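Local structure of nucleoside hydrolase, putative (Trypanosoma brucei, 3FZ0) at residues V39-V44 with R78-W83; E45-M50 with F66-E71; L57-A62 with N240-F245; D298-Y303 with I319-T324. The protein is a nucleoside hydrolase family member, an alpha/beta protein with a bound calcium ion and a central mixed sheet, in an assembly of four chains. The protein carries 2 engineered substitutions. One frame throughout, in Å; residues are numbered along the deposited sequence.

Contact 1: V39-V44 with R78-W83; sequences VVWGNV and RETVQW
With chi1 at 75° for W41 and 58° for R78, both side chains leave the backbone with CG lodged between N and the carbonyl carbon, and they run past each other in opposite directions. The result is edge against face: W41 CZ3 stands 3.5 Å above the guanidinium plane of R78, over CZ, with the two planes 79° apart, so the indole presents its rim and not its pi face to the charge. R78 NH1 and R78 NH2 both reach the single acceptor G42 O, each at 3.2 Å, NH1 on a lone pair and NH2 tilted from the carbonyl plane. G42 O lies in the guanidinium plane, whereas T80 O, which accepts from R78 NE at 2.8 Å, is tilted from it; R78 NH2 adds a weak bond to T80 OG1. Farther along, W83 N makes a weak hydrogen bond of 3.3 Å to N43 OD1, while the Q82 amide lies along the N43-V44 backbone, Q82 NE2 being 3.5 Å from V44 CA. The nearest atom of the N43 side chain is about 5 Å from the calcium ion, and N43 N bonds to the calcium ligand D14. From the end of strand 32-39, the segment 39-44 leads into helix 46-60; W41 NE1 bonds to T138 of helix 138-146, and helix 181-185 packs against W41, N43 and T80.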
# COMPACT_ATOMS: atom_id res chain seq x y z
N VAL B 39 -22.57 1.39 -21.38
CA VAL B 39 -21.54 2.42 -21.51
C VAL B 39 -20.87 2.67 -20.16
O VAL B 39 -21.55 2.77 -19.12
CB VAL B 39 -22.15 3.72 -22.12
CG1 VAL B 39 -21.18 4.89 -22.03
CG2 VAL B 39 -22.59 3.44 -23.54
N VAL B 40 -19.55 2.76 -20.16
CA VAL B 40 -18.83 3.04 -18.92
C VAL B 40 -17.88 4.21 -19.18
O VAL B 40 -17.48 4.42 -20.32
CB VAL B 40 -18.11 1.78 -18.39
CG1 VAL B 40 -17.02 1.31 -19.33
CG2 VAL B 40 -17.58 1.98 -16.99
N TRP B 41 -17.56 4.97 -18.13
CA TRP B 41 -16.50 6.00 -18.16
C TRP B 41 -15.16 5.34 -18.56
O TRP B 41 -15.04 4.11 -18.53
CB TRP B 41 -16.39 6.67 -16.80
CG TRP B 41 -15.71 5.81 -15.81
CD1 TRP B 41 -16.27 4.80 -15.07
CD2 TRP B 41 -14.32 5.84 -15.46
NE1 TRP B 41 -15.32 4.21 -14.29
CE2 TRP B 41 -14.12 4.83 -14.49
CE3 TRP B 41 -13.24 6.65 -15.83
CZ2 TRP B 41 -12.87 4.60 -13.91
CZ3 TRP B 41 -11.99 6.41 -15.25
CH2 TRP B 41 -11.82 5.39 -14.31
N GLY B 42 -14.18 6.15 -18.96
CA GLY B 42 -12.85 5.68 -19.33
C GLY B 42 -12.13 6.71 -20.18
O GLY B 42 -11.66 7.76 -19.67
N ASN B 43 -12.03 6.45 -21.48
CA ASN B 43 -11.42 7.44 -22.37
C ASN B 43 -12.31 8.62 -22.76
O ASN B 43 -11.81 9.69 -23.13
CB ASN B 43 -10.75 6.77 -23.56
CG ASN B 43 -9.37 6.19 -23.19
OD1 ASN B 43 -8.52 6.87 -22.56
ND2 ASN B 43 -9.16 4.92 -23.54
N VAL B 44 -13.62 8.43 -22.65
CA VAL B 44 -14.56 9.53 -22.72
C VAL B 44 -15.61 9.41 -21.64
O VAL B 44 -15.90 8.32 -21.13
CB VAL B 44 -15.24 9.67 -24.11
CG1 VAL B 44 -14.15 9.93 -25.18
CG2 VAL B 44 -16.11 8.46 -24.44
N ARG B 78 -11.07 9.02 -10.21
CA ARG B 78 -10.21 8.38 -11.22
C ARG B 78 -8.77 8.77 -10.98
O ARG B 78 -8.50 9.91 -10.61
CB ARG B 78 -10.64 8.72 -12.66
CG ARG B 78 -10.66 10.22 -13.00
CD ARG B 78 -11.03 10.50 -14.42
NE ARG B 78 -10.19 9.75 -15.34
CZ ARG B 78 -10.55 9.35 -16.57
NH1 ARG B 78 -11.75 9.61 -17.04
NH2 ARG B 78 -9.71 8.64 -17.30
N GLU B 79 -7.87 7.82 -11.17
CA GLU B 79 -6.43 8.05 -10.98
C GLU B 79 -5.73 7.99 -12.35
O GLU B 79 -4.50 8.01 -12.47
CB GLU B 79 -5.84 7.08 -9.93
CG GLU B 79 -6.68 7.07 -8.60
CD GLU B 79 -6.07 6.26 -7.44
OE1 GLU B 79 -4.91 5.81 -7.55
OE2 GLU B 79 -6.73 6.11 -6.38
N THR B 80 -6.55 7.90 -13.39
CA THR B 80 -6.07 7.95 -14.77
C THR B 80 -6.54 9.25 -15.44
O THR B 80 -7.41 9.96 -14.96
CB THR B 80 -6.58 6.75 -15.61
OG1 THR B 80 -8.01 6.76 -15.65
CG2 THR B 80 -6.10 5.45 -15.02
N VAL B 81 -5.94 9.52 -16.58
CA VAL B 81 -6.20 10.69 -17.40
C VAL B 81 -6.81 10.16 -18.71
O VAL B 81 -6.49 9.04 -19.14
CB VAL B 81 -4.85 11.40 -17.66
CG1 VAL B 81 -4.84 12.19 -18.93
CG2 VAL B 81 -4.47 12.26 -16.43
N GLN B 82 -7.71 10.95 -19.32
CA GLN B 82 -8.23 10.67 -20.67
C GLN B 82 -7.12 10.82 -21.72
O GLN B 82 -6.43 11.84 -21.80
CB GLN B 82 -9.42 11.56 -21.02
CG GLN B 82 -10.66 11.29 -20.14
CD GLN B 82 -11.98 11.85 -20.71
OE1 GLN B 82 -11.99 12.63 -21.67
NE2 GLN B 82 -13.10 11.42 -20.13
N TRP B 83 -6.94 9.78 -22.51
CA TRP B 83 -5.84 9.69 -23.47
C TRP B 83 -5.87 10.77 -24.56
O TRP B 83 -4.88 11.45 -24.77
CB TRP B 83 -5.89 8.30 -24.11
CG TRP B 83 -4.73 7.94 -25.02
CD1 TRP B 83 -3.38 8.18 -24.82
CD2 TRP B 83 -4.82 7.21 -26.26
NE1 TRP B 83 -2.65 7.67 -25.87
CE2 TRP B 83 -3.50 7.06 -26.76
CE3 TRP B 83 -5.89 6.68 -27.01
CZ2 TRP B 83 -3.22 6.41 -27.97
CZ3 TRP B 83 -5.62 6.03 -28.21
CH2 TRP B 83 -4.30 5.90 -28.67

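Contact 2: E45-M50 with F66-E71; sequences EVNQGM and FFRGAE
M50 and V46 of helix 46-60 pack onto F66-E71 inside the beta-alpha-beta unit made by strand 32-39, this helix and strand 66-68. Helix 46-50 and strand 66-68 run almost antiparallel, their axes 167° apart in direction and 9.0 Å apart at closest approach, a separation that side chains can fill. The tight part is mainly apolar. M50 folds back on itself at chi2 and chi3 (-63° and -79°), which swings its methyl CE to 3.6 Å from F66 CD1; M50 SD lies 5.1 Å from the centroid of the F66 ring, beside the edge of the ring, a Met-aromatic contact. V46 splits its work between two methyls: CG1 touches R68 CB at 3.9 Å, and CG2 presses on the backbone carbonyl A70 O at 3.2 Å. V39 of the neighbouring strand backs both V46 and M50. The other flank is looser and open to solvent, for N47 and E71 are exposed. There E45 and E71 cross at about a right angle without a polar bond joining them, and their carboxylates, probably both charged, keep 4.9 Å between the two OE1 atoms. R68 spans the two regions; it is modelled in two conformers, so the placing of its guanidinium beside N47 is doubtful. E45 is at the N-cap position of the helix, and its OE1 takes a weak hydrogen bond of 3.4 Å from V46 N.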
# COMPACT_ATOMS: atom_id res chain seq x y z
N GLU B 45 -16.17 10.55 -21.29
CA GLU B 45 -17.23 10.60 -20.32
C GLU B 45 -18.51 9.91 -20.83
O GLU B 45 -18.82 9.95 -22.03
CB GLU B 45 -17.46 12.06 -19.92
CG GLU B 45 -17.64 12.28 -18.40
CD GLU B 45 -17.11 11.11 -17.54
OE1 GLU B 45 -17.94 10.34 -16.93
OE2 GLU B 45 -15.85 10.98 -17.51
N VAL B 46 -19.25 9.26 -19.92
CA VAL B 46 -20.47 8.53 -20.26
C VAL B 46 -21.45 9.28 -21.19
O VAL B 46 -22.01 8.68 -22.11
CB VAL B 46 -21.19 8.04 -18.99
CG1 VAL B 46 -22.62 7.54 -19.29
CG2 VAL B 46 -20.38 6.93 -18.35
N ASN B 47 -21.64 10.57 -20.95
CA ASN B 47 -22.47 11.38 -21.85
C ASN B 47 -21.97 11.41 -23.30
O ASN B 47 -22.75 11.30 -24.24
CB ASN B 47 -22.61 12.80 -21.33
CG ASN B 47 -23.72 12.93 -20.31
OD1 ASN B 47 -24.73 12.22 -20.39
ND2 ASN B 47 -23.55 13.84 -19.36
N GLN B 48 -20.66 11.57 -23.47
CA GLN B 48 -20.07 11.58 -24.77
C GLN B 48 -20.11 10.16 -25.32
O GLN B 48 -20.42 9.96 -26.50
CB GLN B 48 -18.64 12.11 -24.67
CG GLN B 48 -17.93 12.22 -26.01
CD GLN B 48 -18.64 13.15 -26.95
OE1 GLN B 48 -18.76 14.34 -26.65
NE2 GLN B 48 -19.15 12.63 -28.06
N GLY B 49 -19.86 9.16 -24.47
CA GLY B 49 -19.95 7.77 -24.90
C GLY B 49 -21.29 7.43 -25.54
O GLY B 49 -21.35 6.88 -26.68
N MET B 50 -22.37 7.77 -24.83
CA MET B 50 -23.72 7.61 -25.33
C MET B 50 -23.86 8.20 -26.74
O MET B 50 -24.42 7.54 -27.63
CB MET B 50 -24.74 8.23 -24.37
CG MET B 50 -24.90 7.48 -23.06
SD MET B 50 -25.52 5.79 -23.21
CE MET B 50 -27.27 6.07 -23.43
N PHE B 66 -28.97 0.74 -25.72
CA PHE B 66 -27.74 1.11 -25.00
C PHE B 66 -28.02 1.91 -23.72
O PHE B 66 -29.03 2.62 -23.61
CB PHE B 66 -26.68 1.75 -25.90
CG PHE B 66 -27.16 2.94 -26.72
CD1 PHE B 66 -26.70 4.21 -26.43
CD2 PHE B 66 -28.04 2.77 -27.79
CE1 PHE B 66 -27.12 5.29 -27.17
CE2 PHE B 66 -28.48 3.85 -28.53
CZ PHE B 66 -28.03 5.11 -28.24
N PHE B 67 -27.12 1.77 -22.73
CA PHE B 67 -27.43 2.21 -21.37
C PHE B 67 -26.29 2.97 -20.71
O PHE B 67 -25.10 2.60 -20.90
CB PHE B 67 -27.81 0.99 -20.54
CG PHE B 67 -28.97 0.21 -21.13
CD1 PHE B 67 -28.75 -0.77 -22.11
CD2 PHE B 67 -30.27 0.45 -20.70
CE1 PHE B 67 -29.81 -1.47 -22.66
CE2 PHE B 67 -31.35 -0.26 -21.25
CZ PHE B 67 -31.11 -1.22 -22.23
N ARG B 68 -26.64 4.03 -19.96
CA ARG B 68 -25.66 4.83 -19.21
C ARG B 68 -25.22 4.07 -17.98
O ARG B 68 -26.07 3.63 -17.18
CB ARG B 68 -26.23 6.21 -18.82
CG ARG B 68 -26.97 6.94 -19.96
CD ARG B 68 -27.66 8.27 -19.55
NE ARG B 68 -28.18 8.98 -20.73
CZ ARG B 68 -27.49 9.87 -21.43
NH1 ARG B 68 -26.25 10.18 -21.07
NH2 ARG B 68 -28.02 10.46 -22.49
N GLY B 69 -23.90 3.92 -17.82
CA GLY B 69 -23.31 3.26 -16.68
C GLY B 69 -22.57 4.23 -15.76
O GLY B 69 -22.93 5.41 -15.67
N ALA B 70 -21.56 3.73 -15.05
CA ALA B 70 -20.85 4.48 -14.03
C ALA B 70 -20.01 5.60 -14.62
O ALA B 70 -19.36 5.43 -15.66
CB ALA B 70 -19.96 3.54 -13.24
N GLU B 71 -20.03 6.75 -13.96
CA GLU B 71 -19.29 7.94 -14.41
C GLU B 71 -17.89 8.01 -13.82
O GLU B 71 -17.06 8.82 -14.24
CB GLU B 71 -20.09 9.21 -14.12
CG GLU B 71 -21.02 9.57 -15.27
CD GLU B 71 -22.16 10.47 -14.89
OE1 GLU B 71 -21.91 11.51 -14.24
OE2 GLU B 71 -23.32 10.13 -15.23

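Contact 3: L57-A62 with N240-F245; sequences LDLYDA and NKWQEF
L59 is the bump of this contact and residues 241-245, at the start of helix 241-249, supply the hollow. With CG anti to the backbone N (chi1 -168°), the leucine fork enters between W242 and F245: L59 CD2 lies over the F245 face, 3.7 Å from the ring centroid and 3.3 Å from F245 CG, a close CH-pi contact. The same methyl meets the W242 ring at its edge, in plane, while L59 CD1 comes 3.7 Å from K241 O. Beside it a flat surface meets another flat surface. The Y60 ring and the six-membered ring of W242 form an offset stack with centroids 4.3 Å apart and planes at 22°, W242 CZ3 sitting over the centre of the tyrosine. K241 CE lies over the other face of W242, toward its rim. These shapes meet where two helix ends face each other. Helix 46-60 finishes in a Schellman motif at D61, which has positive phi, and helix 241-249 starts with a capping box, Q243 N bonding to N240 OD1 at 2.8 Å and N240 N to Q243 OE1 at 2.9 Å. From that second helix K241 extends NZ to L59 O, a weak hydrogen bond of 3.1 Å to a carbonyl in the last turn of helix 46-60. M24 of helix 17-27 touches both L59 and Y60, F96 stacks on F245, and W242 NE1 bonds to Y358 O.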
# COMPACT_ATOMS: atom_id res chain seq x y z
N LEU B 57 -24.57 3.31 -34.08
CA LEU B 57 -25.78 2.57 -34.43
C LEU B 57 -26.62 3.22 -35.56
O LEU B 57 -27.30 2.50 -36.30
CB LEU B 57 -26.63 2.29 -33.20
CG LEU B 57 -25.94 1.53 -32.06
CD1 LEU B 57 -26.85 1.39 -30.85
CD2 LEU B 57 -25.35 0.18 -32.49
N ASP B 58 -26.58 4.55 -35.68
CA ASP B 58 -27.13 5.23 -36.87
C ASP B 58 -26.57 4.63 -38.15
O ASP B 58 -27.33 4.28 -39.06
CB ASP B 58 -26.81 6.73 -36.85
CG ASP B 58 -27.66 7.51 -35.87
OD1 ASP B 58 -28.74 7.00 -35.46
OD2 ASP B 58 -27.26 8.64 -35.54
N LEU B 59 -25.24 4.50 -38.21
CA LEU B 59 -24.56 3.93 -39.35
C LEU B 59 -25.20 2.60 -39.79
O LEU B 59 -25.45 2.39 -40.96
CB LEU B 59 -23.08 3.77 -39.04
CG LEU B 59 -22.14 3.46 -40.20
CD1 LEU B 59 -22.12 4.63 -41.22
CD2 LEU B 59 -20.73 3.15 -39.71
N TYR B 60 -25.50 1.74 -38.83
CA TYR B 60 -26.06 0.41 -39.10
C TYR B 60 -27.58 0.37 -39.16
O TYR B 60 -28.16 -0.64 -39.54
CB TYR B 60 -25.57 -0.56 -38.03
CG TYR B 60 -24.15 -0.96 -38.24
CD1 TYR B 60 -23.09 -0.20 -37.70
CD2 TYR B 60 -23.83 -2.08 -39.01
CE1 TYR B 60 -21.77 -0.57 -37.91
CE2 TYR B 60 -22.52 -2.44 -39.22
CZ TYR B 60 -21.50 -1.69 -38.67
OH TYR B 60 -20.21 -2.07 -38.89
N ASP B 61 -28.22 1.46 -38.78
CA ASP B 61 -29.64 1.47 -38.51
C ASP B 61 -30.09 0.44 -37.51
O ASP B 61 -31.17 -0.10 -37.66
CB ASP B 61 -30.39 1.21 -39.78
CG ASP B 61 -31.19 2.36 -40.19
OD1 ASP B 61 -32.20 2.67 -39.49
OD2 ASP B 61 -30.79 2.95 -41.21
N ALA B 62 -29.26 0.14 -36.52
CA ALA B 62 -29.55 -0.95 -35.59
C ALA B 62 -30.38 -0.45 -34.42
O ALA B 62 -30.11 0.63 -33.87
CB ALA B 62 -28.26 -1.57 -35.09
N ASN B 240 -17.41 2.70 -49.41
CA ASN B 240 -18.72 2.43 -48.85
C ASN B 240 -18.88 3.22 -47.52
O ASN B 240 -17.92 3.87 -47.07
CB ASN B 240 -19.00 0.91 -48.74
CG ASN B 240 -18.15 0.21 -47.68
OD1 ASN B 240 -17.89 0.76 -46.60
ND2 ASN B 240 -17.78 -1.06 -47.95
N LYS B 241 -20.06 3.17 -46.90
CA LYS B 241 -20.35 4.03 -45.76
C LYS B 241 -19.59 3.53 -44.54
O LYS B 241 -19.35 4.32 -43.62
CB LYS B 241 -21.87 4.16 -45.52
CG LYS B 241 -22.58 2.84 -45.33
CD LYS B 241 -24.07 2.99 -45.21
CE LYS B 241 -24.63 2.12 -44.10
NZ LYS B 241 -26.11 2.28 -44.03
N TRP B 242 -19.23 2.23 -44.54
CA TRP B 242 -18.36 1.63 -43.50
C TRP B 242 -16.92 2.15 -43.60
O TRP B 242 -16.33 2.53 -42.61
CB TRP B 242 -18.33 0.08 -43.55
CG TRP B 242 -19.63 -0.69 -43.81
CD1 TRP B 242 -19.81 -1.65 -44.76
CD2 TRP B 242 -20.89 -0.59 -43.11
NE1 TRP B 242 -21.09 -2.14 -44.71
CE2 TRP B 242 -21.78 -1.51 -43.71
CE3 TRP B 242 -21.36 0.21 -42.05
CZ2 TRP B 242 -23.11 -1.68 -43.28
CZ3 TRP B 242 -22.69 0.05 -41.63
CH2 TRP B 242 -23.55 -0.89 -42.27
N GLN B 243 -16.34 2.16 -44.78
CA GLN B 243 -14.97 2.67 -44.93
C GLN B 243 -14.89 4.16 -44.64
O GLN B 243 -13.99 4.61 -43.94
CB GLN B 243 -14.43 2.36 -46.32
CG GLN B 243 -14.44 0.87 -46.68
CD GLN B 243 -14.24 0.67 -48.17
OE1 GLN B 243 -14.95 1.27 -48.96
NE2 GLN B 243 -13.25 -0.13 -48.56
N GLU B 244 -15.86 4.92 -45.14
CA GLU B 244 -15.90 6.37 -44.90
C GLU B 244 -15.90 6.68 -43.39
O GLU B 244 -15.11 7.50 -42.91
CB GLU B 244 -17.10 7.02 -45.57
CG GLU B 244 -17.32 8.45 -45.14
CD GLU B 244 -18.46 9.10 -45.86
OE1 GLU B 244 -18.93 10.14 -45.35
OE2 GLU B 244 -18.90 8.61 -46.94
N PHE B 245 -16.78 5.99 -42.67
CA PHE B 245 -16.89 6.12 -41.24
C PHE B 245 -15.59 5.75 -40.52
O PHE B 245 -15.15 6.49 -39.64
CB PHE B 245 -18.09 5.30 -40.72
CG PHE B 245 -18.27 5.33 -39.22
CD1 PHE B 245 -19.11 6.25 -38.62
CD2 PHE B 245 -17.62 4.41 -38.40
CE1 PHE B 245 -19.29 6.27 -37.23
CE2 PHE B 245 -17.79 4.42 -37.01
CZ PHE B 245 -18.62 5.33 -36.42

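Contact 4: D298-Y303 with I319-T324; sequences DSFLTY and IDWYGT
T302 and Y303 supply the two hydrogen bonds by which they hold D320. D320 N donates to Y303 O at 2.9 Å with an N-H...O angle of 162°. The second bond goes the opposite way, from T302 OG1 to D320 O at 2.7 Å; a chi1 of -177° sets this hydroxyl opposite the threonine's own N and carries it across to the carbonyl. One residue is therefore gripped through both its backbone N and its backbone O. D320 is the centre of an inverse gamma turn, closed by a weak bond from W321 N to I319 O, and the turn comes just where the chain leaves strand 317-319, the antiparallel neighbour of strand 296-306 at one border of the main sheet. Apolar contacts flank the polar pair. T302 CG2 meets I319 CG2 at 3.7 Å, and I319 CG2 also lies 3.6 Å above the W321 ring, toward its rim. The F300 and W321 rings are nearly parallel, 4° apart, yet slid so far that their centroids are 5.5 Å apart and they barely overlap; the closest ring atoms are F300 CD2 and W321 CE3 at 3.9 Å. Two basic residues from outside add charged contacts: R333 makes a salt bridge with D320 OD2, and K172 of the third subunit forms a cation-pi contact with W321.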
# COMPACT_ATOMS: atom_id res chain seq x y z
N ASP B 298 -2.25 -19.30 -28.43
CA ASP B 298 -1.51 -19.63 -27.22
C ASP B 298 -2.09 -18.89 -26.03
O ASP B 298 -2.51 -17.72 -26.15
CB ASP B 298 -0.03 -19.26 -27.38
CG ASP B 298 0.89 -20.15 -26.56
OD1 ASP B 298 0.42 -20.92 -25.67
OD2 ASP B 298 2.11 -20.05 -26.79
N SER B 299 -2.13 -19.58 -24.89
CA SER B 299 -2.57 -18.99 -23.63
C SER B 299 -2.05 -19.76 -22.42
O SER B 299 -1.46 -20.84 -22.54
CB SER B 299 -4.09 -18.84 -23.59
OG SER B 299 -4.73 -20.09 -23.66
N PHE B 300 -2.24 -19.17 -21.24
CA PHE B 300 -1.75 -19.74 -20.01
C PHE B 300 -2.80 -19.59 -18.90
O PHE B 300 -3.08 -18.48 -18.43
CB PHE B 300 -0.40 -19.13 -19.61
CG PHE B 300 0.21 -19.78 -18.38
CD1 PHE B 300 0.57 -21.13 -18.40
CD2 PHE B 300 0.38 -19.05 -17.20
CE1 PHE B 300 1.11 -21.77 -17.24
CE2 PHE B 300 0.92 -19.67 -16.05
CZ PHE B 300 1.29 -21.02 -16.06
N LEU B 301 -3.38 -20.72 -18.51
CA LEU B 301 -4.40 -20.74 -17.47
C LEU B 301 -3.74 -20.80 -16.09
O LEU B 301 -3.02 -21.76 -15.76
CB LEU B 301 -5.35 -21.92 -17.69
CG LEU B 301 -6.45 -22.24 -16.65
CD1 LEU B 301 -7.35 -21.03 -16.36
CD2 LEU B 301 -7.31 -23.47 -17.03
N THR B 302 -3.99 -19.78 -15.27
CA THR B 302 -3.40 -19.75 -13.92
C THR B 302 -4.20 -18.82 -13.02
O THR B 302 -5.29 -18.40 -13.41
CB THR B 302 -1.92 -19.32 -13.96
OG1 THR B 302 -1.37 -19.36 -12.64
CG2 THR B 302 -1.80 -17.90 -14.54
N TYR B 303 -3.65 -18.48 -11.84
CA TYR B 303 -4.25 -17.48 -10.95
C TYR B 303 -3.75 -16.07 -11.27
O TYR B 303 -2.54 -15.83 -11.33
CB TYR B 303 -3.94 -17.79 -9.49
CG TYR B 303 -4.50 -16.76 -8.54
CD1 TYR B 303 -5.87 -16.74 -8.21
CD2 TYR B 303 -3.66 -15.80 -7.95
CE1 TYR B 303 -6.40 -15.80 -7.33
CE2 TYR B 303 -4.17 -14.84 -7.07
CZ TYR B 303 -5.54 -14.85 -6.77
OH TYR B 303 -6.05 -13.91 -5.91
N ILE B 319 0.25 -12.24 -11.92
CA ILE B 319 0.06 -13.54 -12.54
C ILE B 319 0.95 -14.59 -11.85
O ILE B 319 2.13 -14.37 -11.67
CB ILE B 319 0.42 -13.45 -14.03
CG1 ILE B 319 -0.24 -12.23 -14.68
CG2 ILE B 319 0.09 -14.77 -14.77
CD1 ILE B 319 -0.24 -12.28 -16.20
N ASP B 320 0.36 -15.72 -11.44
CA ASP B 320 1.09 -16.80 -10.77
C ASP B 320 1.73 -17.67 -11.84
O ASP B 320 1.17 -18.68 -12.25
CB ASP B 320 0.08 -17.60 -9.93
CG ASP B 320 0.72 -18.44 -8.83
OD1 ASP B 320 1.95 -18.63 -8.83
OD2 ASP B 320 -0.03 -18.92 -7.95
N TRP B 321 2.89 -17.28 -12.34
CA TRP B 321 3.55 -18.01 -13.42
C TRP B 321 4.05 -19.44 -13.07
O TRP B 321 4.14 -20.29 -13.98
CB TRP B 321 4.70 -17.15 -14.00
CG TRP B 321 4.21 -15.93 -14.77
CD1 TRP B 321 4.11 -14.64 -14.30
CD2 TRP B 321 3.75 -15.89 -16.12
NE1 TRP B 321 3.63 -13.81 -15.28
CE2 TRP B 321 3.39 -14.55 -16.41
CE3 TRP B 321 3.60 -16.87 -17.12
CZ2 TRP B 321 2.87 -14.16 -17.66
CZ3 TRP B 321 3.10 -16.47 -18.40
CH2 TRP B 321 2.74 -15.13 -18.65
N TYR B 322 4.39 -19.72 -11.80
CA TYR B 322 5.07 -20.97 -11.42
C TYR B 322 4.28 -21.79 -10.40
O TYR B 322 4.70 -22.88 -10.00
CB TYR B 322 6.47 -20.66 -10.84
CG TYR B 322 7.36 -19.83 -11.74
CD1 TYR B 322 7.71 -18.49 -11.41
CD2 TYR B 322 7.83 -20.36 -12.95
CE1 TYR B 322 8.54 -17.73 -12.26
CE2 TYR B 322 8.66 -19.61 -13.79
CZ TYR B 322 9.01 -18.32 -13.46
OH TYR B 322 9.82 -17.65 -14.36
N GLY B 323 3.13 -21.26 -9.99
CA GLY B 323 2.27 -21.89 -9.01
C GLY B 323 1.80 -23.24 -9.47
O GLY B 323 1.47 -23.41 -10.62
N THR B 324 1.81 -24.20 -8.56
CA THR B 324 1.32 -25.54 -8.86
C THR B 324 -0.06 -25.67 -8.23
O THR B 324 -0.50 -24.79 -7.47
CB THR B 324 2.28 -26.64 -8.31
OG1 THR B 324 2.33 -26.61 -6.87
CG2 THR B 324 3.69 -26.50 -8.89

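Contacts 1 and 2 touch, their centres 11 Å apart: V39 N to F67 O at 2.8 Å and W41 N to A70 O at 3.1 Å are probable hydrogen bonds. Along the chain, the segments of contact 2 fall between those of contact 1. Contact 3 shares helix 46-60 with contact 2 and meets it where F66 CD2 lies 3.6 Å from L57 CD1, although their centres are 21 Å apart; its second segment comes far later. Contact 4 comes last and borders the same mixed sheet at its other end, its centre 35 Å from that of contact 2. The set spans calcium-side loops, a helix pair and a subunit interface, contact 4 touching none of the others.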